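Local coordinates for fructooligosaccharide ABC transporter substrate-binding protein FusA (Streptococcus pneumoniae, PDB 5G5Y) that binds short- and long-chain fructooligosaccharides, preferring tetrasaccharides and larger, as the solute-binding component of the FusABC-MsmK ABC importer, at residues Phe201-Asn206 against Lys217-Ala222; Phe194-Ala199 against Lys295-Thr300; Asp225-Gly230 against Thr461-Tyr466. All coordinates share one frame; numbering follows the deposited sequence.

In the fold
All three contacts lie in one region of the chain, on the same side of its centre, around the second calcium site, whose protein ligands are Asp219, Phe220, Asp223 and Asn224. Contact 1 holds the first two of these. It is nested along the chain inside the loop closed by contact 2, with centres about 9 Å apart, and Asn206 ND2 hydrogen-bonds to Arg299 O at 3.0 Å. Helix 225-239 follows strand 218-220 directly, leading from contact 1 to contact 3, their centres about 13 Å apart; Tyr466 OH reaches Ala222 O at 2.7 Å. Contacts 2 and 3, about 17 Å between centres, meet where Phe198 packs against Tyr227 and Gly230.

Contact 1: Phe201-Asn206 against Lys217-Ala222; sequences FGIGDN and KVDFTA. With CA (calcium ion), chain D.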
loop_
_atom_site.group_PDB
_atom_site.type_symbol
_atom_site.label_atom_id
_atom_site.label_comp_id
_atom_site.label_asym_id
_atom_site.label_seq_id
_atom_site.Cartn_x
_atom_site.Cartn_y
_atom_site.Cartn_z
ATOM N N PHE A 201 -23.476 3.478 0.656
ATOM C CA PHE A 201 -24.587 2.737 1.245
ATOM C C PHE A 201 -24.394 2.514 2.714
ATOM O O PHE A 201 -25.156 1.783 3.362
ATOM C CB PHE A 201 -24.804 1.429 0.457
ATOM C CG PHE A 201 -25.128 1.689 -0.984
ATOM C CD1 PHE A 201 -26.437 1.946 -1.363
ATOM C CD2 PHE A 201 -24.116 1.824 -1.929
ATOM C CE1 PHE A 201 -26.721 2.288 -2.687
ATOM C CE2 PHE A 201 -24.390 2.181 -3.237
ATOM C CZ PHE A 201 -25.709 2.378 -3.621
ATOM N N GLY A 202 -23.381 3.171 3.274
ATOM C CA GLY A 202 -23.019 2.966 4.643
ATOM C C GLY A 202 -21.916 1.938 4.767
ATOM O O GLY A 202 -21.950 0.893 4.102
ATOM N N ILE A 203 -20.922 2.262 5.614
ATOM C CA ILE A 203 -19.841 1.333 6.010
ATOM C C ILE A 203 -18.816 1.065 4.915
ATOM O O ILE A 203 -17.597 1.313 5.096
ATOM C CB ILE A 203 -20.375 0.003 6.588
ATOM C CG1 ILE A 203 -21.292 0.320 7.767
ATOM C CG2 ILE A 203 -19.217 -0.859 7.049
ATOM C CD1 ILE A 203 -21.948 -0.864 8.436
ATOM N N GLY A 204 -19.285 0.499 3.813
ATOM C CA GLY A 204 -18.437 0.310 2.656
ATOM C C GLY A 204 -17.598 -0.947 2.735
ATOM O O GLY A 204 -17.972 -1.916 3.404
ATOM N N ASP A 205 -16.475 -0.927 2.035
ATOM C CA ASP A 205 -15.681 -2.134 1.783
ATOM C C ASP A 205 -14.208 -1.791 1.526
ATOM O O ASP A 205 -13.870 -0.671 1.150
ATOM C CB ASP A 205 -16.272 -2.891 0.586
ATOM C CG ASP A 205 -15.749 -4.327 0.449
ATOM O OD1 ASP A 205 -15.377 -4.944 1.496
ATOM O OD2 ASP A 205 -15.723 -4.842 -0.724
ATOM N N ASN A 206 -13.328 -2.766 1.707
ATOM C CA ASN A 206 -11.939 -2.600 1.287
ATOM C C ASN A 206 -11.375 -3.966 0.946
ATOM O O ASN A 206 -12.095 -4.962 1.089
ATOM C CB ASN A 206 -11.126 -1.867 2.345
ATOM C CG ASN A 206 -11.112 -2.570 3.685
ATOM O OD1 ASN A 206 -11.023 -3.805 3.766
ATOM N ND2 ASN A 206 -11.139 -1.790 4.757
ATOM N N LYS A 217 -15.078 -2.296 17.626
ATOM C CA LYS A 217 -15.351 -3.632 17.119
ATOM C C LYS A 217 -14.998 -3.753 15.662
ATOM O O LYS A 217 -15.396 -2.933 14.829
ATOM C CB LYS A 217 -16.807 -4.025 17.360
ATOM C CG LYS A 217 -17.163 -4.051 18.855
ATOM C CD LYS A 217 -16.112 -4.750 19.731
ATOM C CE LYS A 217 -16.687 -5.128 21.098
ATOM N NZ LYS A 217 -15.606 -5.467 22.063
ATOM N N VAL A 218 -14.270 -4.811 15.354
ATOM C CA VAL A 218 -13.862 -5.073 13.980
ATOM C C VAL A 218 -15.147 -5.498 13.249
ATOM O O VAL A 218 -15.993 -6.168 13.831
ATOM C CB VAL A 218 -12.745 -6.139 13.873
ATOM C CG1 VAL A 218 -11.509 -5.744 14.676
ATOM C CG2 VAL A 218 -13.210 -7.512 14.322
ATOM N N ASP A 219 -15.315 -5.068 12.018
ATOM C CA ASP A 219 -16.512 -5.405 11.215
ATOM C C ASP A 219 -16.125 -5.990 9.866
ATOM O O ASP A 219 -15.363 -5.380 9.094
ATOM C CB ASP A 219 -17.365 -4.131 11.062
ATOM C CG ASP A 219 -18.698 -4.356 10.318
ATOM O OD1 ASP A 219 -19.216 -5.482 10.289
ATOM O OD2 ASP A 219 -19.248 -3.374 9.783
ATOM N N PHE A 220 -16.619 -7.198 9.581
ATOM C CA PHE A 220 -16.437 -7.816 8.262
ATOM C C PHE A 220 -17.423 -7.164 7.311
ATOM O O PHE A 220 -18.622 -7.169 7.567
ATOM C CB PHE A 220 -16.639 -9.320 8.322
ATOM C CG PHE A 220 -16.261 -10.032 7.069
ATOM C CD1 PHE A 220 -14.941 -10.228 6.758
ATOM C CD2 PHE A 220 -17.251 -10.543 6.219
ATOM C CE1 PHE A 220 -14.582 -10.926 5.616
ATOM C CE2 PHE A 220 -16.889 -11.223 5.057
ATOM C CZ PHE A 220 -15.553 -11.409 4.782
ATOM N N THR A 221 -16.936 -6.525 6.263
ATOM C CA THR A 221 -17.802 -5.691 5.454
ATOM C C THR A 221 -18.679 -6.483 4.490
ATOM O O THR A 221 -19.740 -6.025 4.095
ATOM C CB THR A 221 -16.980 -4.687 4.652
ATOM O OG1 THR A 221 -16.010 -5.404 3.904
ATOM C CG2 THR A 221 -16.287 -3.689 5.577
ATOM N N ALA A 222 -18.241 -7.671 4.107
ATOM C CA ALA A 222 -18.913 -8.382 3.053
ATOM C C ALA A 222 -20.082 -9.298 3.484
ATOM O O ALA A 222 -20.598 -10.031 2.654
ATOM C CB ALA A 222 -17.888 -9.131 2.233
HETATM CA CA CA D . -20.334 -7.351 9.209
HETATM O O HOH W 1 -20.360 -3.059 4.341
HETATM O O HOH W 2 -18.849 -8.587 10.926
HETATM O O HOH W 3 -21.520 -6.417 10.977
HETATM O O HOH W 4 -22.169 -8.446 10.469
#
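Asp205 and Thr221 bring the two backbones together, their CA atoms 5.5 Å apart, where the irregular 201-206 loop passes the end of strand 218-220. The polar link is short: Thr221 OG1 donates to Asp205 OD1 at 2.5 Å. The hydroxyl comes from the anti side of the carboxylate and lies 25° out of its plane. With OG1 between its backbone N and carbonyl carbon (chi1 55°), Thr221 turns the hydroxyl to Asp205 and lays CG2 against Gly204 O; the two side chains meet at about a right angle. Asp205 OD1 is also hydrogen-bonded to His209 ND1, so two partners grip this buried oxygen. Water 1 lies within hydrogen-bonding distance of both Gly204 O and Thr221 O. Gly204 has positive phi, a conformation that favours glycine.

Further along, CG2 and CD1 of Ile203 both face Asp219 OD2, CG2 at 3.7 Å, the side chains again crossing at about a right angle. The other carboxylate oxygen, Asp219 OD1, binds calcium at 2.4 Å, and Phe220 O binds the same ion at 2.4 Å. Water 2 joins the shell while accepting a hydrogen bond from Phe220 N. With Asp223, Asn224 and two further waters, these atoms form a seven-coordinate calcium site at the end of strand 218-220 and the turn leading into helix 225-239, with Ile203 in the second shell, against Asp219 OD2.

Contact 2: Phe194-Ala199 against Lys295-Thr300; sequences FKFLFA and KHVART
Ala199 CB packs against the backbone of 296-298, closest to His296 O at 3.1 Å, and approaches the imidazole of His296 obliquely, 4.0 Å from its CD2. The alanine sits on a short 3-10 segment, and its methyl points into an extended stretch of loop; the contact thus joins the loop between strands 181-183 and 210-212 to the one between 282-284 and 305-306. CA atoms of Ala199 and His296 are 5.2 Å apart, a close approach allowed by the small side chain. The methyl lies 3.8 Å from Ala298 N, and Ala298 CB adds a looser apolar touch.

One turn earlier, Phe196 extends its ring with CG anti to the backbone N (chi1 177°), which carries CE1 to within 4.1 Å of Val297 CG1. The valine branch that touches it is likewise anti to its own N. Val297 is also paired by a backbone hydrogen bond with Tyr415, in the loop between helices 399-412 and 429-455.

No direct hydrogen bond spans the two segments; water does that work. Water 6 sits in reach of Phe196 O and His296 O, over one face of the Phe196 ring, toward the rim, whereas water 5 donates to Phe196 O at 3.0 Å and accepts from Ala298 N at 3.0 Å.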
loop_
_atom_site.group_PDB
_atom_site.type_symbol
_atom_site.label_atom_id
_atom_site.label_comp_id
_atom_site.label_asym_id
_atom_site.label_seq_id
_atom_site.Cartn_x
_atom_site.Cartn_y
_atom_site.Cartn_z
ATOM N N PHE A 194 -14.223 -1.400 -8.114
ATOM C CA PHE A 194 -15.285 -0.456 -7.842
ATOM C C PHE A 194 -15.675 -0.301 -6.363
ATOM O O PHE A 194 -16.548 0.509 -6.059
ATOM C CB PHE A 194 -16.583 -0.787 -8.667
ATOM C CG PHE A 194 -17.147 -2.159 -8.414
ATOM C CD1 PHE A 194 -17.852 -2.449 -7.255
ATOM C CD2 PHE A 194 -16.917 -3.189 -9.311
ATOM C CE1 PHE A 194 -18.331 -3.734 -7.019
ATOM C CE2 PHE A 194 -17.402 -4.470 -9.068
ATOM C CZ PHE A 194 -18.129 -4.733 -7.933
ATOM N N LYS A 195 -15.091 -1.098 -5.461
ATOM C CA LYS A 195 -15.619 -1.235 -4.087
ATOM C C LYS A 195 -15.630 0.102 -3.302
ATOM O O LYS A 195 -16.431 0.265 -2.362
ATOM C CB LYS A 195 -14.935 -2.372 -3.299
ATOM C CG LYS A 195 -13.471 -2.096 -2.932
ATOM C CD LYS A 195 -12.881 -3.125 -1.968
ATOM C CE LYS A 195 -12.985 -4.575 -2.447
ATOM N NZ LYS A 195 -12.075 -4.813 -3.609
ATOM N N PHE A 196 -14.797 1.069 -3.703
ATOM C CA PHE A 196 -14.891 2.447 -3.188
ATOM C C PHE A 196 -16.339 3.003 -3.077
ATOM O O PHE A 196 -16.701 3.725 -2.112
ATOM C CB PHE A 196 -14.011 3.386 -4.051
ATOM C CG PHE A 196 -14.098 4.815 -3.651
ATOM C CD1 PHE A 196 -13.399 5.277 -2.533
ATOM C CD2 PHE A 196 -14.931 5.671 -4.325
ATOM C CE1 PHE A 196 -13.506 6.593 -2.116
ATOM C CE2 PHE A 196 -15.054 6.995 -3.907
ATOM C CZ PHE A 196 -14.340 7.448 -2.800
ATOM N N LEU A 197 -17.188 2.661 -4.040
ATOM C CA LEU A 197 -18.551 3.218 -4.081
ATOM C C LEU A 197 -19.473 2.612 -3.020
ATOM O O LEU A 197 -20.526 3.182 -2.741
ATOM C CB LEU A 197 -19.208 3.020 -5.456
ATOM C CG LEU A 197 -18.625 3.858 -6.615
ATOM C CD1 LEU A 197 -19.447 3.647 -7.883
ATOM C CD2 LEU A 197 -18.550 5.347 -6.284
ATOM N N PHE A 198 -19.114 1.467 -2.446
ATOM C CA PHE A 198 -20.010 0.802 -1.482
ATOM C C PHE A 198 -20.332 1.652 -0.260
ATOM O O PHE A 198 -21.421 1.498 0.319
ATOM C CB PHE A 198 -19.457 -0.572 -1.060
ATOM C CG PHE A 198 -19.808 -1.679 -2.039
ATOM C CD1 PHE A 198 -19.911 -1.435 -3.425
ATOM C CD2 PHE A 198 -20.063 -2.964 -1.580
ATOM C CE1 PHE A 198 -20.244 -2.462 -4.313
ATOM C CE2 PHE A 198 -20.395 -3.990 -2.458
ATOM C CZ PHE A 198 -20.484 -3.740 -3.829
ATOM N N ALA A 199 -19.391 2.509 0.128
ATOM C CA ALA A 199 -19.529 3.385 1.281
ATOM C C ALA A 199 -20.668 4.407 1.134
ATOM O O ALA A 199 -21.198 4.894 2.145
ATOM C CB ALA A 199 -18.203 4.087 1.582
ATOM N N LYS A 295 -23.065 10.435 3.178
ATOM C CA LYS A 295 -21.796 10.210 2.496
ATOM C C LYS A 295 -20.798 9.575 3.461
ATOM O O LYS A 295 -20.794 9.881 4.676
ATOM C CB LYS A 295 -21.200 11.516 2.016
ATOM C CG LYS A 295 -21.969 12.188 0.903
ATOM C CD LYS A 295 -21.334 13.521 0.640
ATOM C CE LYS A 295 -22.134 14.390 -0.289
ATOM N NZ LYS A 295 -21.300 15.568 -0.676
ATOM N N HIS A 296 -19.975 8.700 2.923
ATOM C CA HIS A 296 -18.983 7.972 3.731
ATOM C C HIS A 296 -17.864 7.506 2.825
ATOM O O HIS A 296 -18.084 7.192 1.656
ATOM C CB HIS A 296 -19.617 6.765 4.448
ATOM C CG HIS A 296 -18.717 6.104 5.434
ATOM N ND1 HIS A 296 -18.290 6.746 6.572
ATOM C CD2 HIS A 296 -18.138 4.871 5.455
ATOM C CE1 HIS A 296 -17.531 5.933 7.286
ATOM N NE2 HIS A 296 -17.391 4.797 6.610
ATOM N N VAL A 297 -16.652 7.483 3.369
ATOM C CA VAL A 297 -15.510 6.798 2.783
ATOM C C VAL A 297 -14.991 5.773 3.784
ATOM O O VAL A 297 -14.666 6.131 4.938
ATOM C CB VAL A 297 -14.388 7.787 2.440
ATOM C CG1 VAL A 297 -13.168 7.073 1.897
ATOM C CG2 VAL A 297 -14.891 8.787 1.401
ATOM N N ALA A 298 -14.885 4.525 3.328
ATOM C CA ALA A 298 -14.317 3.448 4.139
ATOM C C ALA A 298 -12.797 3.584 4.025
ATOM O O ALA A 298 -12.236 3.818 2.931
ATOM C CB ALA A 298 -14.757 2.121 3.639
ATOM N N ARG A 299 -12.125 3.498 5.165
ATOM C CA ARG A 299 -10.666 3.513 5.153
ATOM C C ARG A 299 -10.149 2.134 4.781
ATOM O O ARG A 299 -10.674 1.099 5.256
ATOM C CB ARG A 299 -10.155 3.899 6.507
ATOM C CG ARG A 299 -10.511 5.299 6.854
ATOM C CD ARG A 299 -10.125 5.638 8.282
ATOM N NE ARG A 299 -8.685 5.657 8.442
ATOM C CZ ARG A 299 -8.037 5.915 9.576
ATOM N NH1 ARG A 299 -8.656 6.170 10.742
ATOM N NH2 ARG A 299 -6.705 5.911 9.549
ATOM N N THR A 300 -9.146 2.098 3.919
ATOM C CA THR A 300 -8.391 0.846 3.727
ATOM C C THR A 300 -7.558 0.610 4.998
ATOM O O THR A 300 -7.493 1.493 5.871
ATOM C CB THR A 300 -7.348 0.895 2.565
ATOM O OG1 THR A 300 -6.250 1.750 2.935
ATOM C CG2 THR A 300 -7.982 1.356 1.278
HETATM O O HOH W 5 -15.102 3.890 0.370
HETATM O O HOH W 6 -17.885 6.443 -1.166
#

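Contact 3: Asp225-Gly230 against Thr461-Tyr466; sequences DNYKEG and TEWDDY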
loop_
_atom_site.group_PDB
_atom_site.type_symbol
_atom_site.label_atom_id
_atom_site.label_comp_id
_atom_site.label_asym_id
_atom_site.label_seq_id
_atom_site.Cartn_x
_atom_site.Cartn_y
_atom_site.Cartn_z
ATOM N N ASP A 225 -25.772 -5.832 5.428
ATOM C CA ASP A 225 -26.873 -5.378 4.555
ATOM C C ASP A 225 -26.421 -4.250 3.623
ATOM O O ASP A 225 -26.891 -4.159 2.495
ATOM C CB ASP A 225 -28.047 -4.900 5.387
ATOM C CG ASP A 225 -28.725 -6.034 6.153
ATOM O OD1 ASP A 225 -28.393 -7.228 5.923
ATOM O OD2 ASP A 225 -29.611 -5.708 6.968
ATOM N N ASN A 226 -25.507 -3.403 4.103
ATOM C CA ASN A 226 -24.974 -2.267 3.302
ATOM C C ASN A 226 -24.248 -2.730 2.071
ATOM O O ASN A 226 -24.313 -2.102 1.041
ATOM C CB ASN A 226 -24.011 -1.393 4.125
ATOM C CG ASN A 226 -24.532 -1.109 5.511
ATOM O OD1 ASN A 226 -24.587 -2.035 6.339
ATOM N ND2 ASN A 226 -24.992 0.130 5.773
ATOM N N TYR A 227 -23.517 -3.832 2.213
ATOM C CA TYR A 227 -22.753 -4.400 1.136
ATOM C C TYR A 227 -23.693 -4.971 0.067
ATOM O O TYR A 227 -23.435 -4.818 -1.112
ATOM C CB TYR A 227 -21.874 -5.494 1.681
ATOM C CG TYR A 227 -20.977 -6.196 0.720
ATOM C CD1 TYR A 227 -21.436 -7.286 0.019
ATOM C CD2 TYR A 227 -19.624 -5.829 0.571
ATOM C CE1 TYR A 227 -20.595 -7.999 -0.811
ATOM C CE2 TYR A 227 -18.781 -6.524 -0.306
ATOM C CZ TYR A 227 -19.281 -7.613 -0.979
ATOM O OH TYR A 227 -18.472 -8.339 -1.837
ATOM N N LYS A 228 -24.749 -5.649 0.516
ATOM C CA LYS A 228 -25.806 -6.140 -0.379
ATOM C C LYS A 228 -26.401 -4.980 -1.201
ATOM O O LYS A 228 -26.557 -5.124 -2.409
ATOM C CB LYS A 228 -26.869 -6.916 0.403
ATOM C CG LYS A 228 -28.090 -7.268 -0.424
ATOM C CD LYS A 228 -28.976 -8.283 0.261
ATOM C CE LYS A 228 -29.920 -7.655 1.237
ATOM N NZ LYS A 228 -31.033 -8.620 1.498
ATOM N N GLU A 229 -26.694 -3.845 -0.556
ATOM C CA GLU A 229 -27.198 -2.673 -1.268
ATOM C C GLU A 229 -26.203 -2.142 -2.297
ATOM O O GLU A 229 -26.614 -1.713 -3.370
ATOM C CB GLU A 229 -27.673 -1.555 -0.296
ATOM C CG GLU A 229 -28.804 -1.984 0.626
ATOM C CD GLU A 229 -30.049 -2.464 -0.127
ATOM O OE1 GLU A 229 -30.474 -1.785 -1.087
ATOM O OE2 GLU A 229 -30.557 -3.546 0.206
ATOM N N GLY A 230 -24.906 -2.143 -1.969
ATOM C CA GLY A 230 -23.868 -1.788 -2.909
ATOM C C GLY A 230 -23.863 -2.691 -4.116
ATOM O O GLY A 230 -23.775 -2.245 -5.258
ATOM N N THR A 461 -32.269 -13.623 -3.066
ATOM C CA THR A 461 -32.584 -14.992 -2.672
ATOM C C THR A 461 -31.372 -15.760 -2.155
ATOM O O THR A 461 -31.510 -16.641 -1.301
ATOM C CB THR A 461 -33.314 -15.733 -3.820
ATOM O OG1 THR A 461 -34.502 -14.988 -4.094
ATOM C CG2 THR A 461 -33.702 -17.129 -3.420
ATOM N N GLU A 462 -30.186 -15.398 -2.636
ATOM C CA GLU A 462 -28.975 -16.139 -2.354
ATOM C C GLU A 462 -28.217 -15.606 -1.129
ATOM O O GLU A 462 -27.301 -16.283 -0.647
ATOM C CB GLU A 462 -28.039 -16.067 -3.572
ATOM C CG GLU A 462 -28.573 -16.820 -4.774
ATOM C CD GLU A 462 -27.627 -16.858 -5.966
ATOM O OE1 GLU A 462 -26.428 -16.468 -5.842
ATOM O OE2 GLU A 462 -28.088 -17.357 -7.025
ATOM N N TRP A 463 -28.602 -14.417 -0.657
ATOM C CA TRP A 463 -27.849 -13.716 0.395
ATOM C C TRP A 463 -27.706 -14.521 1.684
ATOM O O TRP A 463 -26.586 -14.669 2.205
ATOM C CB TRP A 463 -28.454 -12.333 0.644
ATOM C CG TRP A 463 -27.727 -11.496 1.675
ATOM C CD1 TRP A 463 -28.148 -11.205 2.934
ATOM C CD2 TRP A 463 -26.472 -10.835 1.499
ATOM N NE1 TRP A 463 -27.215 -10.401 3.567
ATOM C CE2 TRP A 463 -26.182 -10.161 2.704
ATOM C CE3 TRP A 463 -25.558 -10.746 0.430
ATOM C CZ2 TRP A 463 -25.018 -9.412 2.874
ATOM C CZ3 TRP A 463 -24.413 -9.994 0.593
ATOM C CH2 TRP A 463 -24.152 -9.333 1.809
ATOM N N ASP A 464 -28.820 -15.050 2.192
ATOM C CA ASP A 464 -28.798 -15.778 3.477
ATOM C C ASP A 464 -27.918 -17.030 3.403
ATOM O O ASP A 464 -27.095 -17.268 4.313
ATOM C CB ASP A 464 -30.216 -16.107 3.991
ATOM C CG ASP A 464 -30.921 -14.910 4.618
ATOM O OD1 ASP A 464 -30.310 -13.823 4.794
ATOM O OD2 ASP A 464 -32.117 -15.056 4.956
ATOM N N ASP A 465 -28.010 -17.790 2.314
ATOM C CA ASP A 465 -27.136 -18.981 2.188
ATOM C C ASP A 465 -25.650 -18.613 2.039
ATOM O O ASP A 465 -24.761 -19.355 2.455
ATOM C CB ASP A 465 -27.511 -19.866 1.000
ATOM C CG ASP A 465 -28.770 -20.705 1.246
ATOM O OD1 ASP A 465 -29.252 -20.789 2.375
ATOM O OD2 ASP A 465 -29.274 -21.293 0.275
ATOM N N TYR A 466 -25.390 -17.486 1.388
ATOM C CA TYR A 466 -24.023 -16.994 1.238
ATOM C C TYR A 466 -23.405 -16.703 2.583
ATOM O O TYR A 466 -22.287 -17.100 2.825
ATOM C CB TYR A 466 -24.014 -15.761 0.350
ATOM C CG TYR A 466 -22.888 -14.745 0.513
ATOM C CD1 TYR A 466 -21.681 -14.903 -0.167
ATOM C CD2 TYR A 466 -23.083 -13.572 1.252
ATOM C CE1 TYR A 466 -20.652 -13.948 -0.082
ATOM C CE2 TYR A 466 -22.077 -12.613 1.341
ATOM C CZ TYR A 466 -20.870 -12.798 0.672
ATOM O OH TYR A 466 -19.911 -11.843 0.720
HETATM O O HOH W 7 -26.654 -9.147 6.156
HETATM O O HOH W 8 -19.507 -10.894 -2.062
#
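Lys228 lies over one face of the Trp463 indole, and its side chain can be followed across that face. CB sits above the six-membered ring, 3.8 Å from the centroid and only 4° off the normal, a CH-pi contact. With CG anti to the backbone N, the chain runs on over the ring system, and CD comes down 3.7 Å from Trp463 CG. A bend at chi3 then turns the tip, leaving NZ 4.6 Å from the centroid of the five-membered ring, an off-centre cation-pi contact tilted 30° from the normal.

The indole fills the gap between helices 225-239 and 459-472. The axes of segments 225-230 and 461-466 pass 11.9 Å apart at 140°, so the pair runs roughly antiparallel. This packing lies beside the calcium-binding loop, with Asp223 close to the indole. Tyr466, one turn on from Trp463, puts CD2 over the opposite face of the indole, toward its rim, so lysine and tyrosine on the two faces limit how the ring can tilt.

Its edge has partners too. Tyr227 CD1 meets Trp463 CH2 at 3.8 Å, near the indole plane. At the pyrrole side, water 7 lies in plane, accepting from Trp463 NE1 at 2.9 Å and donating to Asp225 OD1 at 2.6 Å. Tyr466 OH is hydrogen-bonded to Ala222 O, and water 8 joins it to Tyr227 OH.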